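Local atomic coordinates of elongation factor G (Thermus thermophilus, PDB entry 2DY1), a protein that binds GTP together with a magnesium ion and, as an EF-G family member, probably hydrolyses it to drive translocation in protein synthesis. Residues 13-18 / 99-104; 90-95 / 119-124; 62-67 / 79-84; 103-108 / 129-134. All blocks are in the same frame, centred on the assembly; numbering follows the deposited sequence.

Contact 1. Residues 13-18 / 99-104. With GTP (guanosine-5'-triphosphate), chain C.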
loop_
_atom_site.group_PDB
_atom_site.type_symbol
_atom_site.label_atom_id
_atom_site.label_comp_id
_atom_site.label_asym_id
_atom_site.label_seq_id
_atom_site.Cartn_x
_atom_site.Cartn_y
_atom_site.Cartn_z
ATOM N N ALA A 13 15.782 4.063 5.228
ATOM C CA ALA A 13 14.927 3.667 4.091
ATOM C C ALA A 13 15.112 4.728 3.016
ATOM O O ALA A 13 14.979 5.912 3.304
ATOM C CB ALA A 13 13.472 3.628 4.493
ATOM N N LEU A 14 15.399 4.291 1.792
ATOM C CA LEU A 14 15.609 5.195 0.652
ATOM C C LEU A 14 14.286 5.143 -0.116
ATOM O O LEU A 14 13.903 4.097 -0.693
ATOM C CB LEU A 14 16.774 4.671 -0.191
ATOM C CG LEU A 14 17.023 5.337 -1.541
ATOM C CD1 LEU A 14 17.221 6.844 -1.378
ATOM C CD2 LEU A 14 18.270 4.708 -2.127
ATOM N N VAL A 15 13.590 6.278 -0.132
ATOM C CA VAL A 15 12.267 6.376 -0.741
ATOM C C VAL A 15 12.220 7.566 -1.674
ATOM O O VAL A 15 13.151 8.370 -1.710
ATOM C CB VAL A 15 11.187 6.550 0.340
ATOM C CG1 VAL A 15 11.117 5.281 1.202
ATOM C CG2 VAL A 15 11.529 7.754 1.265
ATOM N N GLY A 16 11.146 7.661 -2.440
ATOM C CA GLY A 16 11.016 8.782 -3.362
ATOM C C GLY A 16 10.183 8.372 -4.564
ATOM O O GLY A 16 9.912 7.197 -4.762
ATOM N N HIS A 17 9.778 9.343 -5.363
ATOM C CA HIS A 17 8.970 9.066 -6.536
ATOM C C HIS A 17 9.658 8.111 -7.479
ATOM O O HIS A 17 10.887 8.055 -7.567
ATOM C CB HIS A 17 8.695 10.369 -7.288
ATOM C CG HIS A 17 7.566 10.282 -8.267
ATOM N ND1 HIS A 17 6.249 10.467 -7.904
ATOM C CD2 HIS A 17 7.560 10.034 -9.597
ATOM C CE1 HIS A 17 5.479 10.335 -8.970
ATOM N NE2 HIS A 17 6.251 10.072 -10.011
ATOM N N ALA A 18 8.840 7.383 -8.228
ATOM C CA ALA A 18 9.353 6.443 -9.194
ATOM C C ALA A 18 10.356 7.113 -10.133
ATOM O O ALA A 18 10.094 8.193 -10.672
ATOM C CB ALA A 18 8.189 5.862 -9.994
ATOM N N ASP A 99 15.205 3.823 10.837
ATOM C CA ASP A 99 15.181 4.863 11.852
ATOM C C ASP A 99 15.234 6.259 11.222
ATOM O O ASP A 99 15.202 7.272 11.940
ATOM C CB ASP A 99 16.351 4.690 12.836
ATOM C CG ASP A 99 16.301 3.364 13.574
ATOM O OD1 ASP A 99 15.193 2.816 13.742
ATOM O OD2 ASP A 99 17.382 2.878 13.992
ATOM N N ALA A 100 15.308 6.323 9.891
ATOM C CA ALA A 100 15.344 7.608 9.178
ATOM C C ALA A 100 15.017 7.336 7.722
ATOM O O ALA A 100 15.181 6.206 7.248
ATOM C CB ALA A 100 16.723 8.249 9.276
ATOM N N ALA A 101 14.550 8.375 7.028
ATOM C CA ALA A 101 14.222 8.247 5.615
ATOM C C ALA A 101 15.148 9.131 4.781
ATOM O O ALA A 101 15.362 10.290 5.114
ATOM C CB ALA A 101 12.788 8.672 5.384
ATOM N N LEU A 102 15.723 8.561 3.726
ATOM C CA LEU A 102 16.557 9.308 2.779
ATOM C C LEU A 102 15.610 9.428 1.594
ATOM O O LEU A 102 15.231 8.421 0.995
ATOM C CB LEU A 102 17.804 8.507 2.393
ATOM C CG LEU A 102 18.649 9.083 1.242
ATOM C CD1 LEU A 102 19.133 10.527 1.591
ATOM C CD2 LEU A 102 19.877 8.177 0.992
ATOM N N VAL A 103 15.240 10.652 1.250
ATOM C CA VAL A 103 14.246 10.883 0.207
ATOM C C VAL A 103 14.899 11.412 -1.055
ATOM O O VAL A 103 15.407 12.520 -1.065
ATOM C CB VAL A 103 13.180 11.905 0.731
ATOM C CG1 VAL A 103 12.048 12.065 -0.273
ATOM C CG2 VAL A 103 12.626 11.439 2.112
ATOM N N ALA A 104 14.899 10.596 -2.118
ATOM C CA ALA A 104 15.496 10.995 -3.390
ATOM C C ALA A 104 14.522 11.902 -4.115
ATOM O O ALA A 104 13.315 11.633 -4.166
ATOM C CB ALA A 104 15.777 9.771 -4.265
HETATM P PG GTP C . 11.890 3.162 -8.932
HETATM O O1G GTP C . 11.050 2.662 -10.207
HETATM O O2G GTP C . 12.537 1.891 -8.197
HETATM O O3G GTP C . 11.095 4.000 -8.007
HETATM O O3B GTP C . 13.087 3.989 -9.622
HETATM P PB GTP C . 14.447 4.420 -8.886
HETATM O O1B GTP C . 14.169 5.593 -8.024
HETATM O O2B GTP C . 15.070 3.233 -8.253
HETATM O O3A GTP C . 15.312 4.983 -10.115
HETATM P PA GTP C . 16.371 4.109 -10.944
HETATM O O1A GTP C . 17.612 3.977 -10.150
HETATM O O2A GTP C . 15.703 2.879 -11.428
HETATM O "O5'" GTP C . 16.703 5.061 -12.196
HETATM C "C5'" GTP C . 15.720 5.212 -13.221
HETATM C "C4'" GTP C . 16.356 5.832 -14.463
HETATM O "O4'" GTP C . 17.017 7.032 -14.029
HETATM C "C3'" GTP C . 17.447 4.907 -15.007
HETATM O "O3'" GTP C . 17.541 5.077 -16.424
HETATM C "C2'" GTP C . 18.707 5.437 -14.325
HETATM O "O2'" GTP C . 19.842 5.171 -15.155
HETATM C "C1'" GTP C . 18.403 6.933 -14.391
HETATM N N9 GTP C . 19.210 7.730 -13.440
HETATM C C8 GTP C . 19.309 7.521 -12.128
HETATM N N7 GTP C . 20.006 8.509 -11.570
HETATM C C5 GTP C . 20.362 9.353 -12.534
HETATM C C6 GTP C . 21.087 10.540 -12.551
HETATM O O6 GTP C . 21.516 11.052 -11.517
HETATM N N1 GTP C . 21.296 11.179 -13.780
HETATM C C2 GTP C . 20.775 10.622 -14.955
HETATM N N2 GTP C . 20.969 11.227 -16.124
HETATM N N3 GTP C . 20.076 9.478 -14.897
HETATM C C4 GTP C . 19.865 8.851 -13.731
HETATM O O HOH W 1 10.990 12.057 -5.429
#
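Ala13 N donates to Ala100 O over 3.0 Å and lies in the plane of that carbonyl. The return bond, Leu102 N to Ala13 O at 2.8 Å, comes in 20° off the carbonyl plane, and Val15 N to Leu102 O and Ala104 N to Val15 O carry the parallel pairing onward. The two faces of the sheet differ. On one, Leu14 and Leu102 lie side by side with the same torsions (chi1 171° in both), which sets Leu14 CD1 3.7 Å from Leu102 CG and close to Leu102 O. On the other, Val15 CG2 rests 3.9 Å from Val103 CG2, facing helix 113-124. Past the Ala104 N to Val15 O bond, a water links the two segments, accepting from His17 N and donating to Ala104 O, 2.7 Å from it. A side chain on Gly16 would run into that same carbonyl oxygen. Ala18 CA comes 3.2 Å from GTP O3G. Together these features mark the central parallel strands of a P-loop GTPase, with strand 9-16 leading into the phosphate-binding loop.

Contact 2. Residues 90-95 / 119-124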
loop_
_atom_site.group_PDB
_atom_site.type_symbol
_atom_site.label_atom_id
_atom_site.label_comp_id
_atom_site.label_asym_id
_atom_site.label_seq_id
_atom_site.Cartn_x
_atom_site.Cartn_y
_atom_site.Cartn_z
ATOM N N GLU A 90 5.408 -2.513 0.411
ATOM C CA GLU A 90 6.850 -2.526 0.579
ATOM C C GLU A 90 7.404 -1.187 1.025
ATOM O O GLU A 90 8.329 -1.132 1.827
ATOM C CB GLU A 90 7.502 -2.952 -0.738
ATOM C CG GLU A 90 7.417 -4.447 -0.990
ATOM C CD GLU A 90 8.434 -5.213 -0.161
ATOM O OE1 GLU A 90 8.194 -5.449 1.043
ATOM O OE2 GLU A 90 9.497 -5.556 -0.709
ATOM N N ILE A 91 6.841 -0.106 0.500
ATOM C CA ILE A 91 7.302 1.215 0.886
ATOM C C ILE A 91 7.067 1.446 2.375
ATOM O O ILE A 91 7.988 1.871 3.094
ATOM C CB ILE A 91 6.587 2.317 0.078
ATOM C CG1 ILE A 91 6.954 2.172 -1.407
ATOM C CG2 ILE A 91 7.038 3.720 0.573
ATOM C CD1 ILE A 91 6.152 3.087 -2.352
ATOM N N ARG A 92 5.853 1.183 2.840
ATOM C CA ARG A 92 5.575 1.422 4.262
ATOM C C ARG A 92 6.357 0.459 5.142
ATOM O O ARG A 92 6.819 0.837 6.232
ATOM C CB ARG A 92 4.065 1.380 4.519
ATOM C CG ARG A 92 3.366 2.605 3.874
ATOM C CD ARG A 92 1.925 2.746 4.258
ATOM N NE ARG A 92 1.307 3.883 3.559
ATOM C CZ ARG A 92 0.141 4.412 3.913
ATOM N NH1 ARG A 92 -0.517 3.910 4.947
ATOM N NH2 ARG A 92 -0.366 5.435 3.235
ATOM N N GLY A 93 6.542 -0.765 4.661
ATOM C CA GLY A 93 7.328 -1.733 5.414
ATOM C C GLY A 93 8.777 -1.277 5.566
ATOM O O GLY A 93 9.378 -1.450 6.627
ATOM N N ALA A 94 9.364 -0.705 4.512
ATOM C CA ALA A 94 10.752 -0.236 4.572
ATOM C C ALA A 94 10.876 0.918 5.560
ATOM O O ALA A 94 11.834 0.972 6.321
ATOM C CB ALA A 94 11.239 0.203 3.187
ATOM N N LEU A 95 9.900 1.823 5.557
ATOM C CA LEU A 95 9.948 2.952 6.479
ATOM C C LEU A 95 9.782 2.454 7.919
ATOM O O LEU A 95 10.463 2.935 8.830
ATOM C CB LEU A 95 8.881 3.998 6.095
ATOM C CG LEU A 95 9.280 4.795 4.836
ATOM C CD1 LEU A 95 8.072 5.493 4.251
ATOM C CD2 LEU A 95 10.404 5.786 5.167
ATOM N N TRP A 119 7.170 10.941 2.262
ATOM C CA TRP A 119 7.472 11.956 3.273
ATOM C C TRP A 119 6.446 11.918 4.411
ATOM O O TRP A 119 6.801 11.959 5.589
ATOM C CB TRP A 119 7.460 13.339 2.620
ATOM C CG TRP A 119 7.993 14.437 3.496
ATOM C CD1 TRP A 119 7.285 15.236 4.352
ATOM C CD2 TRP A 119 9.351 14.850 3.589
ATOM N NE1 TRP A 119 8.129 16.126 4.972
ATOM C CE2 TRP A 119 9.405 15.910 4.523
ATOM C CE3 TRP A 119 10.535 14.432 2.970
ATOM C CZ2 TRP A 119 10.603 16.554 4.853
ATOM C CZ3 TRP A 119 11.725 15.069 3.295
ATOM C CH2 TRP A 119 11.748 16.121 4.233
ATOM N N THR A 120 5.173 11.826 4.044
ATOM C CA THR A 120 4.089 11.798 5.021
ATOM C C THR A 120 4.150 10.555 5.912
ATOM O O THR A 120 3.951 10.644 7.121
ATOM C CB THR A 120 2.721 11.845 4.310
ATOM O OG1 THR A 120 2.588 13.099 3.635
ATOM C CG2 THR A 120 1.589 11.700 5.316
ATOM N N VAL A 121 4.413 9.402 5.305
ATOM C CA VAL A 121 4.509 8.165 6.085
ATOM C C VAL A 121 5.674 8.298 7.060
ATOM O O VAL A 121 5.552 7.956 8.248
ATOM C CB VAL A 121 4.729 6.951 5.164
ATOM C CG1 VAL A 121 4.983 5.680 5.998
ATOM C CG2 VAL A 121 3.495 6.776 4.285
ATOM N N ALA A 122 6.800 8.827 6.577
ATOM C CA ALA A 122 7.958 8.991 7.441
ATOM C C ALA A 122 7.610 9.904 8.613
ATOM O O ALA A 122 7.985 9.634 9.752
ATOM C CB ALA A 122 9.143 9.581 6.645
ATOM N N GLU A 123 6.904 10.993 8.315
ATOM C CA GLU A 123 6.504 11.953 9.344
ATOM C C GLU A 123 5.630 11.285 10.408
ATOM O O GLU A 123 5.871 11.460 11.614
ATOM C CB GLU A 123 5.770 13.128 8.683
ATOM C CG GLU A 123 5.818 14.432 9.469
ATOM C CD GLU A 123 5.576 15.646 8.583
ATOM O OE1 GLU A 123 4.492 15.726 7.960
ATOM O OE2 GLU A 123 6.473 16.516 8.499
ATOM N N ARG A 124 4.642 10.499 9.976
ATOM C CA ARG A 124 3.744 9.823 10.913
ATOM C C ARG A 124 4.480 8.813 11.780
ATOM O O ARG A 124 4.082 8.560 12.909
ATOM C CB ARG A 124 2.580 9.144 10.175
ATOM C CG ARG A 124 1.632 10.124 9.480
ATOM C CD ARG A 124 0.252 9.511 9.244
ATOM N NE ARG A 124 0.299 8.320 8.398
ATOM C CZ ARG A 124 -0.268 8.227 7.197
ATOM N NH1 ARG A 124 -0.931 9.258 6.693
ATOM N NH2 ARG A 124 -0.176 7.100 6.501
#
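Arg92 and Val121 meet at about a right angle between two neighbouring helices, 88-97 and 113-124, that pack on the same face of the GTPase-domain sheet. The segment axes come within 10.1 Å and run 37° apart, a distance at which side chains of both helices meet directly. Arg92 is extended from CG to NE; its CG passes both methyl groups of Val121, and NE lies 3.7 Å from Val121 CG2, approached obliquely. Farther out, Arg124 bends at chi3 (-60°) and sends NH2 over one face of the Arg92 guanidinium, while Arg92 NH1, 3.6 Å from Arg124 NH2, sits at the edge of the Arg124 group. The two planes are 69° apart, an edge-to-face meeting of like charges at the outer side of the interface. Arg92 NH1 also donates to the backbone O of Arg377, which probably helps offset this closeness. With an alanine here, the Arg377 carbonyl would probably lose this donor and Val121 CG2 the cover of the guanidinium. Deeper in, toward strands 9-16 and 100-106, the contact is purely apolar. Leu95 points at the other helix and slants across Val121, and its second methyl, CD2, turns to Ala122 CB at 4.3 Å. The tightest apolar approach is that of Leu95 CD1 to Val121 CG1, 3.6 Å.

Contact 3. Residues 62-67 / 79-84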
loop_
_atom_site.group_PDB
_atom_site.type_symbol
_atom_site.label_atom_id
_atom_site.label_comp_id
_atom_site.label_asym_id
_atom_site.label_seq_id
_atom_site.Cartn_x
_atom_site.Cartn_y
_atom_site.Cartn_z
ATOM N N VAL A 62 9.993 -3.309 -7.486
ATOM C CA VAL A 62 8.731 -3.901 -7.058
ATOM C C VAL A 62 8.866 -4.369 -5.611
ATOM O O VAL A 62 7.893 -4.349 -4.851
ATOM C CB VAL A 62 8.399 -5.113 -7.961
ATOM C CG1 VAL A 62 7.174 -5.877 -7.447
ATOM C CG2 VAL A 62 8.185 -4.615 -9.386
ATOM N N ARG A 63 10.082 -4.791 -5.262
ATOM C CA ARG A 63 10.372 -5.312 -3.933
ATOM C C ARG A 63 11.584 -4.634 -3.339
ATOM O O ARG A 63 12.621 -4.501 -3.998
ATOM C CB ARG A 63 10.657 -6.813 -4.007
ATOM C CG ARG A 63 9.568 -7.652 -4.707
ATOM C CD ARG A 63 8.246 -7.616 -3.985
ATOM N NE ARG A 63 8.358 -8.292 -2.688
ATOM C CZ ARG A 63 7.402 -8.285 -1.760
ATOM N NH1 ARG A 63 6.260 -7.647 -1.968
ATOM N NH2 ARG A 63 7.591 -8.935 -0.611
ATOM N N THR A 64 11.450 -4.189 -2.092
ATOM C CA THR A 64 12.560 -3.567 -1.396
ATOM C C THR A 64 13.787 -4.476 -1.365
ATOM O O THR A 64 13.672 -5.680 -1.102
ATOM C CB THR A 64 12.145 -3.278 0.053
ATOM O OG1 THR A 64 10.999 -2.422 0.038
ATOM C CG2 THR A 64 13.294 -2.631 0.846
ATOM N N GLY A 65 14.950 -3.894 -1.652
ATOM C CA GLY A 65 16.209 -4.626 -1.601
ATOM C C GLY A 65 17.072 -4.061 -0.484
ATOM O O GLY A 65 17.106 -2.862 -0.256
ATOM N N VAL A 66 17.759 -4.943 0.232
ATOM C CA VAL A 66 18.645 -4.515 1.310
ATOM C C VAL A 66 20.070 -4.370 0.785
ATOM O O VAL A 66 20.573 -5.227 0.036
ATOM C CB VAL A 66 18.629 -5.547 2.470
ATOM C CG1 VAL A 66 19.539 -5.059 3.601
ATOM C CG2 VAL A 66 17.196 -5.731 2.982
ATOM N N ALA A 67 20.695 -3.245 1.107
ATOM C CA ALA A 67 22.083 -2.996 0.757
ATOM C C ALA A 67 22.798 -2.759 2.085
ATOM O O ALA A 67 22.696 -1.688 2.669
ATOM C CB ALA A 67 22.201 -1.759 -0.147
ATOM N N LEU A 79 17.719 0.459 2.884
ATOM C CA LEU A 79 16.597 -0.282 2.292
ATOM C C LEU A 79 16.164 0.490 1.044
ATOM O O LEU A 79 15.600 1.574 1.148
ATOM C CB LEU A 79 15.452 -0.379 3.297
ATOM C CG LEU A 79 15.917 -0.852 4.686
ATOM C CD1 LEU A 79 14.720 -0.971 5.627
ATOM C CD2 LEU A 79 16.617 -2.206 4.567
ATOM N N ASP A 80 16.430 -0.093 -0.134
ATOM C CA ASP A 80 16.122 0.550 -1.430
ATOM C C ASP A 80 14.678 0.166 -1.748
ATOM O O ASP A 80 14.387 -0.953 -2.183
ATOM C CB ASP A 80 17.122 0.035 -2.492
ATOM C CG ASP A 80 16.848 0.582 -3.878
ATOM O OD1 ASP A 80 16.173 1.618 -3.962
ATOM O OD2 ASP A 80 17.319 -0.036 -4.875
ATOM N N ALA A 81 13.779 1.103 -1.505
ATOM C CA ALA A 81 12.342 0.858 -1.611
ATOM C C ALA A 81 11.717 1.232 -2.931
ATOM O O ALA A 81 12.326 1.960 -3.723
ATOM C CB ALA A 81 11.627 1.648 -0.473
ATOM N N PRO A 82 10.487 0.745 -3.179
ATOM C CA PRO A 82 9.776 1.061 -4.418
ATOM C C PRO A 82 9.454 2.549 -4.477
ATOM O O PRO A 82 9.496 3.282 -3.470
ATOM C CB PRO A 82 8.481 0.262 -4.300
ATOM C CG PRO A 82 8.878 -0.932 -3.467
ATOM C CD PRO A 82 9.746 -0.270 -2.401
ATOM N N GLY A 83 9.066 2.977 -5.669
ATOM C CA GLY A 83 8.674 4.353 -5.863
ATOM C C GLY A 83 7.173 4.441 -6.147
ATOM O O GLY A 83 6.504 5.351 -5.694
ATOM N N TYR A 84 6.624 3.469 -6.870
ATOM C CA TYR A 84 5.207 3.527 -7.217
ATOM C C TYR A 84 4.264 3.193 -6.074
ATOM O O TYR A 84 4.538 2.284 -5.280
ATOM C CB TYR A 84 4.907 2.580 -8.385
ATOM C CG TYR A 84 5.388 3.074 -9.729
ATOM C CD1 TYR A 84 6.384 2.400 -10.425
ATOM C CD2 TYR A 84 4.826 4.214 -10.307
ATOM C CE1 TYR A 84 6.823 2.838 -11.678
ATOM C CE2 TYR A 84 5.257 4.662 -11.557
ATOM C CZ TYR A 84 6.251 3.972 -12.231
ATOM O OH TYR A 84 6.700 4.425 -13.453
#
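Leu79 and Val66 form a non-hydrogen-bonded antiparallel pair whose side chains lie alongside each other and point the same way, Leu79 CD2 meeting Val66 CG2 at 3.9 Å. Leu79 CB is also touched by Thr64 CG2. Asp80 makes the hydrogen-bonded pair with Gly65: its N donates to Gly65 O at 2.9 Å, and its O accepts from Gly65 N at 3.0 Å, a donor tilted 28° out of the carbonyl plane. The same oxygen takes a CA-H contact from Thr64 CA at 3.3 Å. On the opposite face the Asp80 carboxylate, placed anti to the backbone N (chi1 177°), offers OD2 to Thr23 OG1 and Thr49 OG1; its nearest atom stands about 4 Å from the magnesium ion, consistent with a second-shell role in which it helps to position Thr23, a ligand of the magnesium. At Ala81 the pairing with 62-67 has ended, though CB still lies near Thr64 OG1. Pro82 then closes the contact, its CD 3.5 Å from Thr64 OG1 and its CG 3.8 Å from Val62 O. Replacing Thr64 with a glycine would probably uncover both Pro82 CD and Leu79 CB, opening a gap where strand becomes loop. Residues 80-83, Asp-Ala-Pro-Gly, match the DxxG motif of translational GTPases, and its Gly83 touches GTP. The hairpin of strands 65-71 and 74-80 lies at one end of the sheet: strand 74-80 pairs with strand 9-16, Asp80 and Ala67 face helix 22-32, and Leu79, Ala81 and Pro82 pack against helix 88-97.

Contact 4. Residues 103-108 / 129-134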
loop_
_atom_site.group_PDB
_atom_site.type_symbol
_atom_site.label_atom_id
_atom_site.label_comp_id
_atom_site.label_asym_id
_atom_site.label_seq_id
_atom_site.Cartn_x
_atom_site.Cartn_y
_atom_site.Cartn_z
ATOM N N VAL A 103 15.240 10.652 1.250
ATOM C CA VAL A 103 14.246 10.883 0.207
ATOM C C VAL A 103 14.899 11.412 -1.055
ATOM O O VAL A 103 15.407 12.520 -1.065
ATOM C CB VAL A 103 13.180 11.905 0.731
ATOM C CG1 VAL A 103 12.048 12.065 -0.273
ATOM C CG2 VAL A 103 12.626 11.439 2.112
ATOM N N ALA A 104 14.899 10.596 -2.118
ATOM C CA ALA A 104 15.496 10.995 -3.390
ATOM C C ALA A 104 14.522 11.902 -4.115
ATOM O O ALA A 104 13.315 11.633 -4.166
ATOM C CB ALA A 104 15.777 9.771 -4.265
ATOM N N VAL A 105 15.062 12.988 -4.661
ATOM C CA VAL A 105 14.266 13.958 -5.407
ATOM C C VAL A 105 15.027 14.289 -6.690
ATOM O O VAL A 105 16.170 14.738 -6.650
ATOM C CB VAL A 105 14.071 15.272 -4.583
ATOM C CG1 VAL A 105 13.406 16.372 -5.449
ATOM C CG2 VAL A 105 13.229 14.984 -3.358
ATOM N N SER A 106 14.392 14.063 -7.839
ATOM C CA SER A 106 15.022 14.384 -9.120
ATOM C C SER A 106 15.048 15.908 -9.306
ATOM O O SER A 106 14.033 16.573 -9.100
ATOM C CB SER A 106 14.213 13.746 -10.261
ATOM O OG SER A 106 14.508 14.380 -11.490
ATOM N N ALA A 107 16.198 16.452 -9.690
ATOM C CA ALA A 107 16.320 17.889 -9.885
ATOM C C ALA A 107 15.429 18.355 -11.032
ATOM O O ALA A 107 15.068 19.523 -11.099
ATOM C CB ALA A 107 17.769 18.266 -10.163
ATOM N N GLU A 108 15.068 17.438 -11.917
ATOM C CA GLU A 108 14.206 17.774 -13.053
ATOM C C GLU A 108 12.765 17.991 -12.633
ATOM O O GLU A 108 12.089 18.902 -13.101
ATOM C CB GLU A 108 14.114 16.635 -14.058
ATOM C CG GLU A 108 15.327 16.152 -14.740
ATOM C CD GLU A 108 14.984 15.782 -16.167
ATOM O OE1 GLU A 108 15.279 16.592 -17.071
ATOM O OE2 GLU A 108 14.393 14.699 -16.379
ATOM N N ARG A 129 14.287 12.991 8.393
ATOM C CA ARG A 129 14.328 12.921 6.939
ATOM C C ARG A 129 15.491 13.741 6.395
ATOM O O ARG A 129 15.831 14.801 6.932
ATOM C CB ARG A 129 13.029 13.463 6.328
ATOM C CG ARG A 129 11.874 12.454 6.239
ATOM C CD ARG A 129 10.573 13.136 6.632
ATOM N NE ARG A 129 10.591 13.336 8.084
ATOM C CZ ARG A 129 9.918 14.283 8.720
ATOM N NH1 ARG A 129 9.158 15.138 8.040
ATOM N NH2 ARG A 129 10.019 14.381 10.039
ATOM N N MET A 130 16.127 13.214 5.354
ATOM C CA MET A 130 17.224 13.887 4.651
ATOM C C MET A 130 16.816 13.755 3.184
ATOM O O MET A 130 16.153 12.794 2.825
ATOM C CB MET A 130 18.558 13.159 4.909
ATOM C CG MET A 130 19.686 13.425 3.939
ATOM S SD MET A 130 21.106 12.340 4.373
ATOM C CE MET A 130 21.554 13.137 5.896
ATOM N N VAL A 131 17.167 14.737 2.359
ATOM C CA VAL A 131 16.839 14.705 0.932
ATOM C C VAL A 131 18.114 14.534 0.144
ATOM O O VAL A 131 19.139 15.115 0.502
ATOM C CB VAL A 131 16.232 16.063 0.476
ATOM C CG1 VAL A 131 16.089 16.117 -1.054
ATOM C CG2 VAL A 131 14.870 16.275 1.133
ATOM N N VAL A 132 18.072 13.732 -0.919
ATOM C CA VAL A 132 19.229 13.630 -1.808
ATOM C C VAL A 132 18.718 14.000 -3.201
ATOM O O VAL A 132 17.763 13.417 -3.708
ATOM C CB VAL A 132 19.929 12.216 -1.791
ATOM C CG1 VAL A 132 18.963 11.095 -2.099
ATOM C CG2 VAL A 132 21.098 12.223 -2.782
ATOM N N VAL A 133 19.338 15.017 -3.794
ATOM C CA VAL A 133 18.937 15.495 -5.115
ATOM C C VAL A 133 19.757 14.809 -6.182
ATOM O O VAL A 133 20.993 14.914 -6.225
ATOM C CB VAL A 133 19.128 17.015 -5.217
ATOM C CG1 VAL A 133 18.773 17.475 -6.644
ATOM C CG2 VAL A 133 18.246 17.711 -4.181
ATOM N N THR A 134 19.035 14.093 -7.039
ATOM C CA THR A 134 19.626 13.330 -8.137
ATOM C C THR A 134 19.350 13.976 -9.488
ATOM O O THR A 134 18.611 14.943 -9.583
ATOM C CB THR A 134 18.992 11.949 -8.203
ATOM O OG1 THR A 134 17.574 12.113 -8.402
ATOM C CG2 THR A 134 19.257 11.178 -6.895
#
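Val133 meets the neighbouring chain segment through CB and one methyl. Its CB stands 4.0 Å from Val105 O; CG1, carried anti to the backbone N (chi1 177°), passes the same oxygen and ends 3.7 Å from Ala107 CB. The side chain also touches Val250 and Leu252 of strand 248-252, and thus packs against the next strand of the sheet. One pair farther back on this face, Val131 CG1 lies against Val105 CG2 at 3.8 Å, the two side chains slanting across each other. The other face holds Ala104, whose CB meets Val132 CG1 at 4.1 Å, and Thr134. Thr134 OG1 sits over the backbone, 3.5 Å from Ser106 CA, and is hydrogen-bonded to Ser20 O of the phosphate-binding loop, an interaction that ties the strand end to that loop. Five backbone bonds fix the parallel register. The first, Val103 N to Met130 O, is 2.8 Å; the next, Val132 N to Val103 O, has its donor 40° out of the carbonyl plane. Val105 N to Val132 O and Thr134 N to Val105 O follow, and the last, Ala107 N to Thr134 O at 2.8 Å, holds the chain just past strand 100-106. There Ser106 OG accepts from Glu108 N, an ST turn. Strand 100-106, helix 113-124 and strand 129-134 form a beta-alpha-beta unit of the GTPase fold, and Thr134 to Asp137, Thr-Lys-Leu-Asp, occupies the place of the NKxD guanine-recognition motif as a TKxD variant; Lys135 and Asp137 bind GTP.

Overall arrangement
Contacts 3, 1 and 4 run across one sheet, with contact 1 in the middle: its centre is about 10 Å from that of contact 3 and about 8 Å from that of contact 4. Leu14 N and Leu79 O (2.8 Å) probably hydrogen-bond on one side, and Ala101 O and Met130 N (3.0 Å) on the other. Contact 2 packs its helices on this sheet, Leu95 CD2 lying 3.7 Å from Ala101 CB, and reaches contact 3 through Glu90 OE2 and Thr64 N. The strand contacts end at the nucleotide, contact 1 at the phosphate loop, 3 near the magnesium and 4 near the base, whereas Leu95 stays about 13 Å from GTP between nearest atoms.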